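Local atomic coordinates of metallocarboxypeptidase (Trypanosoma cruzi, PDB entry 3DWC), a protein that probably removes single amino acids, other than proline, from the C-terminal end of peptides as a metal-dependent carboxypeptidase of the M32 family. Residues N83-R88 / S472-E477; E77-A82 / C278-F283. All coordinates share one frame; numbering follows the deposited sequence.

Contact 1: residues N83-R88 / S472-E477; sequences NLREMR and SLTTDE
A polar surface contact led by one arginine joins Arg85, on helix 78-95, to the loop at Ser472 that runs into helix 475-483. The Arg85 chain leaves its helix with CG anti to the backbone N (chi1 -172°) and bends at chi3, which brings NH2 to the carbonyl of Ser472. Arg85 NH2 donates to Ser472 O at 3.2 Å, but the nitrogen stands above the carbonyl plane, off the lone pairs. Behind it, Glu86 OE2 fixes the guanidinium's rotation: Arg85 NE (2.9 Å) and NH2 both bind this single oxygen, side-on and close to the guanidinium plane. A water at the edge of the same group continues the link, accepting from Arg85 NH1 and donating to Glu477 OE1, though this second bond is unusually short and its geometry doubtful. That carboxylate oxygen also takes the backbone N of Thr474 at 3.0 Å, a bond from the third residue of the first helical turn back to the N-cap residue. Arg292 also ties the two parts together, with NH2 in a salt bridge to Glu86 OE1 and NH1 on Leu473 O. On helix 78-95, Met87 packs on helix 3-32, while Leu84 and Arg88 lean on helix 60-71.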
ATOM      1  N   ASN B  83     -23.884 -18.292  -6.685  1.00 30.44           N
ATOM      2  CA  ASN B  83     -23.298 -17.315  -5.761  1.00 30.39           C
ATOM      3  C   ASN B  83     -23.768 -17.658  -4.357  1.00 30.60           C
ATOM      4  O   ASN B  83     -22.960 -17.643  -3.424  1.00 30.46           O
ATOM      5  CB  ASN B  83     -23.649 -15.891  -6.191  1.00 29.84           C
ATOM      6  CG  ASN B  83     -22.871 -14.825  -5.449  1.00 29.99           C
ATOM      7  OD1 ASN B  83     -21.671 -14.974  -5.170  1.00 29.30           O
ATOM      8  ND2 ASN B  83     -23.554 -13.720  -5.137  1.00 28.63           N
ATOM      9  N   LEU B  84     -25.047 -18.047  -4.209  1.00 30.15           N
ATOM     10  CA  LEU B  84     -25.545 -18.422  -2.879  1.00 30.86           C
ATOM     11  C   LEU B  84     -24.794 -19.641  -2.327  1.00 31.25           C
ATOM     12  O   LEU B  84     -24.487 -19.705  -1.139  1.00 30.75           O
ATOM     13  CB  LEU B  84     -27.059 -18.676  -2.896  1.00 30.59           C
ATOM     14  CG  LEU B  84     -27.765 -18.967  -1.565  1.00 30.58           C
ATOM     15  CD1 LEU B  84     -27.470 -17.912  -0.495  1.00 29.83           C
ATOM     16  CD2 LEU B  84     -29.288 -19.118  -1.790  1.00 30.98           C
ATOM     17  N   ARG B  85     -24.504 -20.613  -3.199  1.00 32.32           N
ATOM     18  CA  ARG B  85     -23.622 -21.749  -2.844  1.00 32.57           C
ATOM     19  C   ARG B  85     -22.238 -21.278  -2.356  1.00 31.84           C
ATOM     20  O   ARG B  85     -21.714 -21.780  -1.369  1.00 30.78           O
ATOM     21  CB  ARG B  85     -23.433 -22.679  -4.048  1.00 32.77           C
ATOM     22  CG  ARG B  85     -22.692 -23.978  -3.750  1.00 34.02           C
ATOM     23  CD  ARG B  85     -22.376 -24.736  -5.042  1.00 37.15           C
ATOM     24  NE  ARG B  85     -21.510 -23.944  -5.913  1.00 40.70           N
ATOM     25  CZ  ARG B  85     -21.559 -23.918  -7.244  1.00 40.91           C
ATOM     26  NH1 ARG B  85     -22.439 -24.631  -7.915  1.00 42.42           N
ATOM     27  NH2 ARG B  85     -20.710 -23.144  -7.902  1.00 40.60           N
ATOM     28  N   GLU B  86     -21.648 -20.317  -3.062  1.00 32.05           N
ATOM     29  CA  GLU B  86     -20.323 -19.863  -2.697  1.00 31.78           C
ATOM     30  C   GLU B  86     -20.364 -19.042  -1.406  1.00 31.78           C
ATOM     31  O   GLU B  86     -19.425 -19.099  -0.620  1.00 31.69           O
ATOM     32  CB  GLU B  86     -19.662 -19.137  -3.853  1.00 31.07           C
ATOM     33  CG  GLU B  86     -19.461 -20.019  -5.042  1.00 32.89           C
ATOM     34  CD  GLU B  86     -18.708 -21.318  -4.731  1.00 34.70           C
ATOM     35  OE1 GLU B  86     -17.709 -21.267  -3.999  1.00 33.51           O
ATOM     36  OE2 GLU B  86     -19.107 -22.376  -5.257  1.00 35.42           O
ATOM     37  N   MET B  87     -21.462 -18.315  -1.176  1.00 31.48           N
ATOM     38  CA  MET B  87     -21.663 -17.602   0.083  1.00 31.36           C
ATOM     39  C   MET B  87     -21.704 -18.539   1.282  1.00 31.76           C
ATOM     40  O   MET B  87     -21.084 -18.268   2.291  1.00 31.01           O
ATOM     41  CB  MET B  87     -22.993 -16.821   0.059  1.00 31.38           C
ATOM     42  CG  MET B  87     -23.021 -15.614  -0.844  1.00 29.88           C
ATOM     43  SD  MET B  87     -24.678 -14.933  -0.961  1.00 30.88           S
ATOM     44  CE  MET B  87     -24.294 -13.306  -1.672  1.00 30.99           C
ATOM     45  N   ARG B  88     -22.506 -19.605   1.199  1.00 33.03           N
ATOM     46  CA  ARG B  88     -22.546 -20.616   2.265  1.00 33.21           C
ATOM     47  C   ARG B  88     -21.176 -21.193   2.546  1.00 33.81           C
ATOM     48  O   ARG B  88     -20.801 -21.359   3.705  1.00 33.46           O
ATOM     49  CB  ARG B  88     -23.489 -21.772   1.925  1.00 33.25           C
ATOM     50  CG  ARG B  88     -23.377 -22.939   2.891  1.00 33.62           C
ATOM     51  CD  ARG B  88     -24.480 -23.971   2.702  1.00 34.49           C
ATOM     52  NE  ARG B  88     -25.712 -23.563   3.367  1.00 36.24           N
ATOM     53  CZ  ARG B  88     -25.989 -23.825   4.637  1.00 37.38           C
ATOM     54  NH1 ARG B  88     -27.146 -23.429   5.141  1.00 38.38           N
ATOM     55  NH2 ARG B  88     -25.115 -24.474   5.412  1.00 37.93           N
ATOM     56  N   SER B 472     -18.488 -20.367 -10.481  1.00 28.63           N
ATOM     57  CA  SER B 472     -19.903 -20.494 -10.796  1.00 30.03           C
ATOM     58  C   SER B 472     -20.243 -21.931 -11.062  1.00 29.12           C
ATOM     59  O   SER B 472     -21.372 -22.313 -10.910  1.00 29.87           O
ATOM     60  CB  SER B 472     -20.310 -19.658 -12.029  1.00 30.13           C
ATOM     61  OG  SER B 472     -19.442 -19.925 -13.121  1.00 31.86           O
ATOM     62  N   LEU B 473     -19.249 -22.682 -11.495  1.00 29.81           N
ATOM     63  CA  LEU B 473     -19.328 -24.097 -11.637  1.00 30.92           C
ATOM     64  C   LEU B 473     -18.474 -24.803 -10.613  1.00 31.23           C
ATOM     65  O   LEU B 473     -17.459 -24.338 -10.224  1.00 32.19           O
ATOM     66  CB  LEU B 473     -18.801 -24.515 -13.001  1.00 31.06           C
ATOM     67  CG  LEU B 473     -19.581 -23.884 -14.149  1.00 31.87           C
ATOM     68  CD1 LEU B 473     -18.806 -24.149 -15.430  1.00 30.56           C
ATOM     69  CD2 LEU B 473     -21.001 -24.437 -14.166  1.00 33.11           C
ATOM     70  N   THR B 474     -18.894 -25.990 -10.269  1.00 30.95           N
ATOM     71  CA  THR B 474     -18.112 -26.975  -9.592  1.00 31.41           C
ATOM     72  C   THR B 474     -16.793 -27.284 -10.365  1.00 31.11           C
ATOM     73  O   THR B 474     -16.753 -27.164 -11.585  1.00 30.70           O
ATOM     74  CB  THR B 474     -19.054 -28.199  -9.562  1.00 32.30           C
ATOM     75  OG1 THR B 474     -19.831 -28.171  -8.339  1.00 34.45           O
ATOM     76  CG2 THR B 474     -18.372 -29.498  -9.822  1.00 30.91           C
ATOM     77  N   THR B 475     -15.726 -27.679  -9.675  1.00 30.74           N
ATOM     78  CA  THR B 475     -14.481 -28.056 -10.389  1.00 31.24           C
ATOM     79  C   THR B 475     -14.732 -29.176 -11.413  1.00 30.92           C
ATOM     80  O   THR B 475     -14.235 -29.117 -12.529  1.00 29.74           O
ATOM     81  CB  THR B 475     -13.351 -28.472  -9.429  1.00 31.41           C
ATOM     82  OG1 THR B 475     -13.157 -27.465  -8.422  1.00 30.73           O
ATOM     83  CG2 THR B 475     -12.008 -28.682 -10.183  1.00 31.65           C
ATOM     84  N   ASP B 476     -15.467 -30.229 -11.028  1.00 30.91           N
ATOM     85  CA  ASP B 476     -15.729 -31.309 -11.963  1.00 30.88           C
ATOM     86  C   ASP B 476     -16.461 -30.759 -13.201  1.00 30.94           C
ATOM     87  O   ASP B 476     -16.111 -31.096 -14.335  1.00 31.28           O
ATOM     88  CB  ASP B 476     -16.534 -32.443 -11.308  1.00 31.14           C
ATOM     89  CG  ASP B 476     -15.654 -33.439 -10.539  1.00 33.29           C
ATOM     90  OD1 ASP B 476     -14.409 -33.366 -10.630  1.00 33.59           O
ATOM     91  OD2 ASP B 476     -16.205 -34.302  -9.822  1.00 36.55           O
ATOM     92  N   GLU B 477     -17.427 -29.872 -12.978  1.00 30.62           N
ATOM     93  CA  GLU B 477     -18.290 -29.335 -14.046  1.00 31.46           C
ATOM     94  C   GLU B 477     -17.424 -28.467 -14.954  1.00 30.61           C
ATOM     95  O   GLU B 477     -17.517 -28.507 -16.182  1.00 30.01           O
ATOM     96  CB  GLU B 477     -19.432 -28.461 -13.453  1.00 31.79           C
ATOM     97  CG  GLU B 477     -20.687 -29.213 -12.925  1.00 34.07           C
ATOM     98  CD  GLU B 477     -21.627 -28.357 -12.011  1.00 34.01           C
ATOM     99  OE1 GLU B 477     -21.243 -27.238 -11.551  1.00 31.77           O
ATOM    100  OE2 GLU B 477     -22.772 -28.825 -11.754  1.00 35.05           O
TER
HETATM  101  O   HOH W   1     -22.868 -25.537 -10.750  1.00 25.65           O

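Contact 2: residues E77-A82 / C278-F283; sequences EKLQRA and CGPKGF. With SO4 (sulfate ion), chain T.
Leu79, on the first turn of helix 78-95, packs against Phe283 and Pro280 of the loop between helices 259-276 and 294-309. The tight part is where Leu79 meets the Phe283 ring: Leu79 CB lies 3.6 Å from Phe283 CZ, and Leu79 CD1 reaches Phe283 CE1 at 3.7 Å. With CG beside its backbone N (chi1 -75°), Phe283 sends the far end of its ring to the helix, where CE2 comes within 3.9 Å of the Leu79 carbonyl O. Gln80 adds its CG near Phe283 CZ, its amide plane perpendicular to the ring. The Leu79 methyls also run past Pro280, CD1 to the proline CB at 3.9 Å. A type II beta turn from Pro280 to Phe283 presents both apolar residues to the helix; Gly282 occupies its third position, and Phe283 N closes it on Pro280 O. A cis peptide bond precedes Pro280. At the helix start, Glu77 N donates to Gln80 OE1 at 2.8 Å, which ties the end of this side chain back to the N-cap residue. The looser side is the outer one: Lys281 projects from the turn and touches a crystal neighbour, and across the helix the partly exposed Arg81 holds a sulfate, probably from the crystallisation liquor. Arg81 NE gives sulfate O1 a nearly straight bond of 3.0 Å, whereas its bonds to O2 and O3 are weak.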
ATOM      1  N   GLU B  77     -31.714 -16.243 -10.264  1.00 38.94           N
ATOM      2  CA  GLU B  77     -31.078 -16.572 -11.529  1.00 39.49           C
ATOM      3  C   GLU B  77     -30.000 -17.644 -11.299  1.00 38.84           C
ATOM      4  O   GLU B  77     -29.636 -17.926 -10.171  1.00 38.64           O
ATOM      5  CB  GLU B  77     -30.497 -15.318 -12.189  1.00 39.83           C
ATOM      6  CG  GLU B  77     -31.564 -14.291 -12.638  1.00 40.84           C
ATOM      7  CD  GLU B  77     -30.987 -12.880 -12.848  1.00 42.31           C
ATOM      8  OE1 GLU B  77     -29.755 -12.688 -12.684  1.00 44.51           O
ATOM      9  OE2 GLU B  77     -31.771 -11.957 -13.165  1.00 45.91           O
ATOM     10  N   LYS B  78     -29.508 -18.252 -12.372  1.00 38.46           N
ATOM     11  CA  LYS B  78     -28.632 -19.420 -12.267  1.00 37.72           C
ATOM     12  C   LYS B  78     -27.346 -19.079 -11.520  1.00 36.19           C
ATOM     13  O   LYS B  78     -26.919 -19.807 -10.632  1.00 34.93           O
ATOM     14  CB  LYS B  78     -28.278 -19.965 -13.659  1.00 37.72           C
ATOM     15  CG  LYS B  78     -27.615 -21.345 -13.647  1.00 39.62           C
ATOM     16  CD  LYS B  78     -26.917 -21.675 -14.989  1.00 41.29           C
ATOM     17  CE  LYS B  78     -27.480 -22.964 -15.629  1.00 44.83           C
ATOM     18  NZ  LYS B  78     -27.202 -23.054 -17.117  1.00 45.33           N
ATOM     19  N   LEU B  79     -26.750 -17.973 -11.930  1.00 34.93           N
ATOM     20  CA  LEU B  79     -25.524 -17.474 -11.365  1.00 35.11           C
ATOM     21  C   LEU B  79     -25.688 -16.981  -9.916  1.00 34.14           C
ATOM     22  O   LEU B  79     -24.741 -17.029  -9.147  1.00 34.15           O
ATOM     23  CB  LEU B  79     -24.979 -16.358 -12.261  1.00 35.17           C
ATOM     24  CG  LEU B  79     -24.328 -16.800 -13.583  1.00 37.03           C
ATOM     25  CD1 LEU B  79     -23.763 -15.585 -14.291  1.00 39.28           C
ATOM     26  CD2 LEU B  79     -23.206 -17.809 -13.357  1.00 36.19           C
ATOM     27  N   GLN B  80     -26.882 -16.507  -9.561  1.00 33.75           N
ATOM     28  CA  GLN B  80     -27.204 -16.101  -8.195  1.00 33.05           C
ATOM     29  C   GLN B  80     -27.292 -17.333  -7.330  1.00 33.19           C
ATOM     30  O   GLN B  80     -26.814 -17.345  -6.200  1.00 33.17           O
ATOM     31  CB  GLN B  80     -28.519 -15.331  -8.145  1.00 33.18           C
ATOM     32  CG  GLN B  80     -28.472 -14.016  -8.856  1.00 32.42           C
ATOM     33  CD  GLN B  80     -29.817 -13.304  -8.901  1.00 32.97           C
ATOM     34  OE1 GLN B  80     -30.873 -13.943  -9.009  1.00 34.53           O
ATOM     35  NE2 GLN B  80     -29.787 -11.979  -8.837  1.00 30.55           N
ATOM     36  N   ARG B  81     -27.885 -18.400  -7.877  1.00 33.66           N
ATOM     37  CA  ARG B  81     -27.906 -19.693  -7.186  1.00 32.82           C
ATOM     38  C   ARG B  81     -26.492 -20.198  -6.910  1.00 32.08           C
ATOM     39  O   ARG B  81     -26.207 -20.675  -5.823  1.00 31.64           O
ATOM     40  CB  ARG B  81     -28.719 -20.738  -7.973  1.00 33.37           C
ATOM     41  CG  ARG B  81     -30.199 -20.430  -8.108  1.00 33.59           C
ATOM     42  CD  ARG B  81     -31.023 -21.674  -8.443  1.00 34.20           C
ATOM     43  NE  ARG B  81     -30.659 -22.168  -9.756  1.00 34.90           N
ATOM     44  CZ  ARG B  81     -31.206 -21.781 -10.906  1.00 34.62           C
ATOM     45  NH1 ARG B  81     -32.179 -20.887 -10.942  1.00 34.71           N
ATOM     46  NH2 ARG B  81     -30.751 -22.295 -12.043  1.00 35.58           N
ATOM     47  N   ALA B  82     -25.594 -20.094  -7.884  1.00 31.72           N
ATOM     48  CA  ALA B  82     -24.183 -20.486  -7.656  1.00 31.19           C
ATOM     49  C   ALA B  82     -23.534 -19.575  -6.605  1.00 31.04           C
ATOM     50  O   ALA B  82     -22.725 -20.020  -5.747  1.00 28.96           O
ATOM     51  CB  ALA B  82     -23.379 -20.397  -8.928  1.00 31.36           C
ATOM     52  N   CYS B 278     -11.044 -12.770 -14.124  1.00 31.85           N
ATOM     53  CA  CYS B 278     -11.937 -13.660 -13.404  1.00 32.49           C
ATOM     54  C   CYS B 278     -13.377 -13.201 -13.551  1.00 32.76           C
ATOM     55  O   CYS B 278     -13.709 -12.078 -13.195  1.00 33.82           O
ATOM     56  CB  CYS B 278     -11.528 -13.793 -11.919  1.00 31.93           C
ATOM     57  SG  CYS B 278     -12.281 -15.224 -11.112  1.00 33.69           S
ATOM     58  N   GLY B 279     -14.244 -14.066 -14.067  1.00 31.12           N
ATOM     59  CA  GLY B 279     -15.684 -13.816 -14.000  1.00 31.28           C
ATOM     60  C   GLY B 279     -16.408 -14.602 -12.927  1.00 31.57           C
ATOM     61  O   GLY B 279     -15.800 -15.197 -12.076  1.00 32.36           O
ATOM     62  N   PRO B 280     -17.740 -14.657 -12.979  1.00 32.63           N
ATOM     63  CA  PRO B 280     -18.587 -14.119 -14.019  1.00 33.44           C
ATOM     64  C   PRO B 280     -18.778 -12.594 -13.968  1.00 33.48           C
ATOM     65  O   PRO B 280     -18.857 -12.004 -12.923  1.00 32.93           O
ATOM     66  CB  PRO B 280     -19.922 -14.881 -13.837  1.00 33.42           C
ATOM     67  CG  PRO B 280     -19.922 -15.399 -12.452  1.00 33.12           C
ATOM     68  CD  PRO B 280     -18.511 -15.330 -11.913  1.00 32.89           C
ATOM     69  N   LYS B 281     -18.871 -11.971 -15.131  1.00 34.99           N
ATOM     70  CA  LYS B 281     -19.111 -10.536 -15.207  1.00 34.92           C
ATOM     71  C   LYS B 281     -20.439 -10.217 -14.490  1.00 34.32           C
ATOM     72  O   LYS B 281     -21.426 -10.968 -14.561  1.00 34.04           O
ATOM     73  CB  LYS B 281     -19.095 -10.067 -16.680  1.00 35.47           C
ATOM     74  CG  LYS B 281     -19.419  -8.550 -16.882  1.00 37.16           C
ATOM     75  CD  LYS B 281     -20.508  -8.350 -18.000  1.00 37.92           C
ATOM     76  CE  LYS B 281     -21.673  -7.396 -17.548  1.00 41.43           C
ATOM     77  NZ  LYS B 281     -23.079  -7.925 -17.893  1.00 41.02           N
ATOM     78  N   GLY B 282     -20.435  -9.111 -13.769  1.00 34.32           N
ATOM     79  CA  GLY B 282     -21.612  -8.639 -13.058  1.00 34.45           C
ATOM     80  C   GLY B 282     -21.659  -9.180 -11.640  1.00 34.30           C
ATOM     81  O   GLY B 282     -22.575  -8.860 -10.893  1.00 34.73           O
ATOM     82  N   PHE B 283     -20.679 -10.000 -11.275  1.00 34.21           N
ATOM     83  CA  PHE B 283     -20.578 -10.553  -9.926  1.00 33.49           C
ATOM     84  C   PHE B 283     -19.258 -10.214  -9.260  1.00 33.30           C
ATOM     85  O   PHE B 283     -18.786 -10.916  -8.366  1.00 32.40           O
ATOM     86  CB  PHE B 283     -20.780 -12.050  -9.999  1.00 32.64           C
ATOM     87  CG  PHE B 283     -22.226 -12.452 -10.210  1.00 31.78           C
ATOM     88  CD1 PHE B 283     -22.771 -12.559 -11.492  1.00 32.12           C
ATOM     89  CD2 PHE B 283     -23.036 -12.734  -9.112  1.00 31.80           C
ATOM     90  CE1 PHE B 283     -24.075 -12.949 -11.671  1.00 30.50           C
ATOM     91  CE2 PHE B 283     -24.344 -13.127  -9.270  1.00 32.93           C
ATOM     92  CZ  PHE B 283     -24.881 -13.225 -10.558  1.00 31.31           C
TER
HETATM   93  S   SO4 T 607     -28.620 -24.997 -10.570  1.00 66.57           S
HETATM   94  O1  SO4 T 607     -28.269 -23.936  -9.634  1.00 64.95           O
HETATM   95  O2  SO4 T 607     -30.060 -25.251 -10.581  1.00 66.62           O
HETATM   96  O3  SO4 T 607     -28.191 -24.620 -11.920  1.00 66.42           O
HETATM   97  O4  SO4 T 607     -27.977 -26.229 -10.122  1.00 66.22           O

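Contacts 1 and 2 have centres 10 Å apart and share helix 78-95, contact 2 at its start and contact 1 on the following turns. Their segments interleave along the chain: 77-82 runs directly into 83-88, then 278-283 follows some 200 residues later and 472-477 nearly 200 after that. The sites touch through Ser472, whose CB packs on Leu79 CD2 at 3.7 Å and whose O lies 3.4 Å from Ala82 CB. Helix 78-95 is thus joined to two loops, far apart in sequence, of the same M32 catalytic fold, by apolar packing in contact 2 and polar bonds in contact 1, both away from the cobalt site.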